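Local coordinates for protein benzoylformate decarboxylase (Mycobacterium smegmatis, PDB 4Q9D) that belongs to the thiamine pyrophosphate-dependent enzyme family and carries a magnesium ion in its C-terminal cofactor-binding domain, at residues 9-12 against 13-17; 160-163 against 164-167. All blocks are in the same frame, centred on the assembly; numbering follows the deposited sequence.

Contact 1 (9-12 against 13-17); sequences DVTY and DLLRK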
loop_
_atom_site.group_PDB
_atom_site.type_symbol
_atom_site.label_atom_id
_atom_site.label_comp_id
_atom_site.label_asym_id
_atom_site.label_seq_id
_atom_site.Cartn_x
_atom_site.Cartn_y
_atom_site.Cartn_z
ATOM N N ASP B 9 12.578 23.950 18.272
ATOM C CA ASP B 9 13.488 25.077 18.011
ATOM C C ASP B 9 14.243 24.922 16.706
ATOM O O ASP B 9 14.253 25.824 15.854
ATOM C CB ASP B 9 14.551 25.235 19.129
ATOM C CG ASP B 9 13.948 25.622 20.475
ATOM O OD1 ASP B 9 12.965 26.391 20.498
ATOM O OD2 ASP B 9 14.455 25.134 21.509
ATOM N N VAL B 10 14.949 23.804 16.577
ATOM C CA VAL B 10 15.818 23.654 15.435
ATOM C C VAL B 10 15.029 23.404 14.130
ATOM O O VAL B 10 15.534 23.695 13.040
ATOM C CB VAL B 10 16.924 22.578 15.671
ATOM C CG1 VAL B 10 17.614 22.808 17.039
ATOM C CG2 VAL B 10 16.365 21.190 15.608
ATOM N N THR B 11 13.813 22.868 14.227
ATOM C CA THR B 11 13.044 22.608 12.999
ATOM C C THR B 11 12.561 23.937 12.399
ATOM O O THR B 11 12.740 24.184 11.212
ATOM C CB THR B 11 11.834 21.695 13.230
ATOM O OG1 THR B 11 12.281 20.424 13.698
ATOM C CG2 THR B 11 11.054 21.483 11.918
ATOM N N TYR B 12 11.968 24.797 13.225
ATOM C CA TYR B 12 11.597 26.129 12.747
ATOM C C TYR B 12 12.816 26.917 12.254
ATOM O O TYR B 12 12.738 27.619 11.247
ATOM C CB TYR B 12 10.860 26.890 13.840
ATOM C CG TYR B 12 9.387 26.570 13.868
ATOM C CD1 TYR B 12 8.502 27.202 12.984
ATOM C CD2 TYR B 12 8.876 25.610 14.740
ATOM C CE1 TYR B 12 7.146 26.901 12.995
ATOM C CE2 TYR B 12 7.519 25.310 14.766
ATOM C CZ TYR B 12 6.658 25.963 13.886
ATOM O OH TYR B 12 5.302 25.697 13.907
ATOM N N ASP B 13 13.961 26.779 12.930
ATOM C CA ASP B 13 15.178 27.411 12.420
ATOM C C ASP B 13 15.505 26.922 11.010
ATOM O O ASP B 13 15.925 27.701 10.169
ATOM C CB ASP B 13 16.380 27.155 13.351
ATOM C CG ASP B 13 16.310 27.999 14.643
ATOM O OD1 ASP B 13 15.484 28.929 14.706
ATOM O OD2 ASP B 13 17.070 27.726 15.587
ATOM N N LEU B 14 15.341 25.622 10.759
ATOM C CA LEU B 14 15.629 25.080 9.432
ATOM C C LEU B 14 14.601 25.593 8.423
ATOM O O LEU B 14 14.955 26.012 7.324
ATOM C CB LEU B 14 15.611 23.541 9.443
ATOM C CG LEU B 14 15.635 22.864 8.071
ATOM C CD1 LEU B 14 16.979 23.139 7.383
ATOM C CD2 LEU B 14 15.440 21.370 8.262
ATOM N N LEU B 15 13.328 25.543 8.807
ATOM C CA LEU B 15 12.249 26.001 7.939
ATOM C C LEU B 15 12.520 27.447 7.495
ATOM O O LEU B 15 12.383 27.780 6.316
ATOM C CB LEU B 15 10.888 25.893 8.684
ATOM C CG LEU B 15 10.371 24.471 8.973
ATOM C CD1 LEU B 15 9.047 24.538 9.698
ATOM C CD2 LEU B 15 10.234 23.647 7.644
ATOM N N ARG B 16 12.916 28.304 8.435
ATOM C CA ARG B 16 13.245 29.701 8.089
ATOM C C ARG B 16 14.355 29.757 7.039
ATOM O O ARG B 16 14.223 30.472 6.046
ATOM C CB ARG B 16 13.644 30.516 9.343
ATOM C CG ARG B 16 13.930 32.009 9.101
ATOM C CD ARG B 16 14.389 32.717 10.413
ATOM N NE ARG B 16 13.308 32.736 11.395
ATOM C CZ ARG B 16 13.261 31.981 12.486
ATOM N NH1 ARG B 16 14.268 31.149 12.774
ATOM N NH2 ARG B 16 12.213 32.077 13.300
ATOM N N LYS B 17 15.451 29.024 7.257
ATOM C CA LYS B 17 16.551 29.001 6.272
ATOM C C LYS B 17 16.111 28.512 4.898
ATOM O O LYS B 17 16.619 28.983 3.891
ATOM C CB LYS B 17 17.714 28.135 6.761
ATOM C CG LYS B 17 18.389 28.694 8.041
ATOM C CD LYS B 17 19.470 27.749 8.573
ATOM C CE LYS B 17 19.960 28.184 9.953
ATOM N NZ LYS B 17 20.831 27.143 10.564
#

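Contact 2 (160-163 against 164-167); sequences SIPL and DDWD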
loop_
_atom_site.group_PDB
_atom_site.type_symbol
_atom_site.label_atom_id
_atom_site.label_comp_id
_atom_site.label_asym_id
_atom_site.label_seq_id
_atom_site.Cartn_x
_atom_site.Cartn_y
_atom_site.Cartn_z
ATOM N N SER B 160 4.291 12.645 8.775
ATOM C CA SER B 160 3.436 12.466 9.937
ATOM C C SER B 160 4.330 12.604 11.177
ATOM O O SER B 160 5.352 11.910 11.261
ATOM C CB SER B 160 2.879 11.057 9.924
ATOM O OG SER B 160 1.985 10.895 11.010
ATOM N N ILE B 161 3.965 13.473 12.121
ATOM C CA ILE B 161 4.838 13.728 13.290
ATOM C C ILE B 161 4.106 13.525 14.624
ATOM O O ILE B 161 3.244 14.334 15.012
ATOM C CB ILE B 161 5.438 15.159 13.294
ATOM C CG1 ILE B 161 5.978 15.567 11.894
ATOM C CG2 ILE B 161 6.505 15.298 14.410
ATOM C CD1 ILE B 161 7.153 14.711 11.472
ATOM N N PRO B 162 4.448 12.447 15.337
ATOM C CA PRO B 162 3.905 12.210 16.693
ATOM C C PRO B 162 4.030 13.474 17.576
ATOM O O PRO B 162 5.070 14.127 17.610
ATOM C CB PRO B 162 4.772 11.069 17.227
ATOM C CG PRO B 162 5.161 10.281 15.961
ATOM C CD PRO B 162 5.399 11.402 14.916
ATOM N N LEU B 163 2.952 13.846 18.252
ATOM C CA LEU B 163 2.907 15.154 18.906
ATOM C C LEU B 163 3.968 15.330 20.009
ATOM O O LEU B 163 4.306 16.453 20.373
ATOM C CB LEU B 163 1.496 15.424 19.441
ATOM C CG LEU B 163 0.965 14.495 20.551
ATOM C CD1 LEU B 163 1.380 15.008 21.979
ATOM C CD2 LEU B 163 -0.532 14.437 20.441
ATOM N N ASP B 164 4.515 14.231 20.519
ATOM C CA ASP B 164 5.451 14.330 21.637
ATOM C C ASP B 164 6.844 14.608 21.135
ATOM O O ASP B 164 7.726 14.910 21.926
ATOM C CB ASP B 164 5.408 13.075 22.555
ATOM C CG ASP B 164 5.598 11.771 21.785
ATOM O OD1 ASP B 164 4.988 11.618 20.708
ATOM O OD2 ASP B 164 6.347 10.891 22.246
ATOM N N ASP B 165 7.052 14.532 19.821
ATOM C CA ASP B 165 8.399 14.688 19.280
ATOM C C ASP B 165 8.952 16.101 19.490
ATOM O O ASP B 165 10.153 16.295 19.669
ATOM C CB ASP B 165 8.454 14.329 17.765
ATOM C CG ASP B 165 8.435 12.809 17.507
ATOM O OD1 ASP B 165 8.350 12.024 18.486
ATOM O OD2 ASP B 165 8.489 12.396 16.325
ATOM N N TRP B 166 8.074 17.089 19.425
ATOM C CA TRP B 166 8.486 18.478 19.250
ATOM C C TRP B 166 9.234 19.017 20.475
ATOM O O TRP B 166 10.100 19.872 20.351
ATOM C CB TRP B 166 7.238 19.342 18.957
ATOM C CG TRP B 166 6.673 19.043 17.578
ATOM C CD1 TRP B 166 5.550 18.332 17.285
ATOM C CD2 TRP B 166 7.271 19.387 16.320
ATOM N NE1 TRP B 166 5.389 18.239 15.923
ATOM C CE2 TRP B 166 6.431 18.878 15.307
ATOM C CE3 TRP B 166 8.426 20.088 15.955
ATOM C CZ2 TRP B 166 6.696 19.062 13.950
ATOM C CZ3 TRP B 166 8.703 20.254 14.602
ATOM C CH2 TRP B 166 7.838 19.735 13.614
ATOM N N ASP B 167 8.875 18.514 21.654
ATOM C CA ASP B 167 9.489 18.973 22.898
ATOM C C ASP B 167 10.734 18.192 23.289
ATOM O O ASP B 167 11.340 18.486 24.298
ATOM C CB ASP B 167 8.460 18.976 24.036
ATOM C CG ASP B 167 7.404 20.052 23.829
ATOM O OD1 ASP B 167 7.746 21.063 23.150
ATOM O OD2 ASP B 167 6.250 19.889 24.307
HETATM O O HOH W 1 2.972 16.974 15.104
HETATM O O HOH W 2 6.025 17.758 22.085
#

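Contact 1 (9-12 against 13-17)
Tyr12 and Leu15 both set CG anti to their own carbonyl carbon (chi1 -85° and -69°), which sends the phenol ring and the leucine branch off neighbouring flanks of one helix, near enough to meet one turn apart. Tyr12 CD1 and Leu15 CD1 approach to 4.3 Å, the methyl lying obliquely to the ring. Leu15 also folds back over the preceding turn, its CG 3.3 Å from Thr11 O. That carbonyl receives Leu15 N at 2.8 Å in a nearly straight bond. Asp13 N to Asp9 O, Leu14 N to Val10 O and Arg16 N to Tyr12 O continue the alpha-helical pattern, the Val10 bond being the most bent of the four. On the flank of Asp13 and Arg16 a salt bridge joins positions three apart: Arg16 NH1 reaches Asp13 OD1 at 3.2 Å. The oxygen lies in the guanidinium plane, but the donor reaches it from its anti side, tilted out of the carboxylate plane, and the bond is bent at the hydrogen. Arg16 gets there by a turn at chi3 (-66°) in an otherwise extended chain, and its NE forms a second salt bridge, with Asp41, so two carboxylates hold the guanidinium. Tyr12 OH is hydrogen-bonded to Phe34 O, while its ring meets Phe42 edge-to-face. Thr11 and Leu15 rest on Phe142 of helix 138-150, and Val10 and Thr11 on Pro139, so two neighbouring flanks of helix 7-18 are covered, one by helix 138-150 and the other, through Tyr12, by Phe34 and Phe42.

Contact 2 (160-163 against 164-167)
The side chains of Ile161 and Trp166 cross at about a right angle where the chain turns aside at the end of strand 157-162. The CG2 branch of Ile161 does most of the touching: it lies obliquely to the indole, 3.5 Å from Trp166 NE1 and 3.7 Å from Trp166 CE2. With CG2 anti to the backbone N, this methyl meets the NE1, CE2 and CZ2 side of the indole. The indole N-H is spent on a water lying in the ring plane, 2.8 Å from Trp166 NE1, and that water donates to Ile161 O, so a polar bridge runs alongside the apolar contact. Pro162 is crossed obliquely by Asp165, whose OD2 comes to 3.5 Å from Pro162 CD; the same carboxylate forms a salt bridge with Arg104. Asp164 turns OD1 back toward Pro162 CB and takes the backbone N-H of Arg104, its CG lying between N and carbonyl carbon (chi1 53°). The turn itself is closed by Asp165 N to Pro162 O at 3.0 Å, straight at the hydrogen but with the donor 45° above the carbonyl plane. A second water links Leu163 O to Asp167 N. A bond from residue i+3 to residue i, with helical backbone angles at Leu163 and Asp164, defines a type I beta-turn, here diverting the chain after an inner strand of the parallel N-terminal sheet of this thiamine pyrophosphate enzyme.

Contacts 1 and 2 are both largely buried and belong to the same alpha/beta unit, yet one is regular helix and the other a turn leaving a sheet strand. They meet directly by packing: Thr11 OG1 of contact 1, a hydroxyl hydrogen-bonded to Val7 O, lies 3.7 Å from Trp166 CZ3 of contact 2, and helix 138-150 packs against both. In 9-17 the backbone bonds repeat along the helix and the charged pair sits on a partly exposed flank. In 160-167, by contrast, a single direct backbone bond is supplemented by two waters. Phe34, already a partner of contact 1, also meets the indole of Trp166 with its ring.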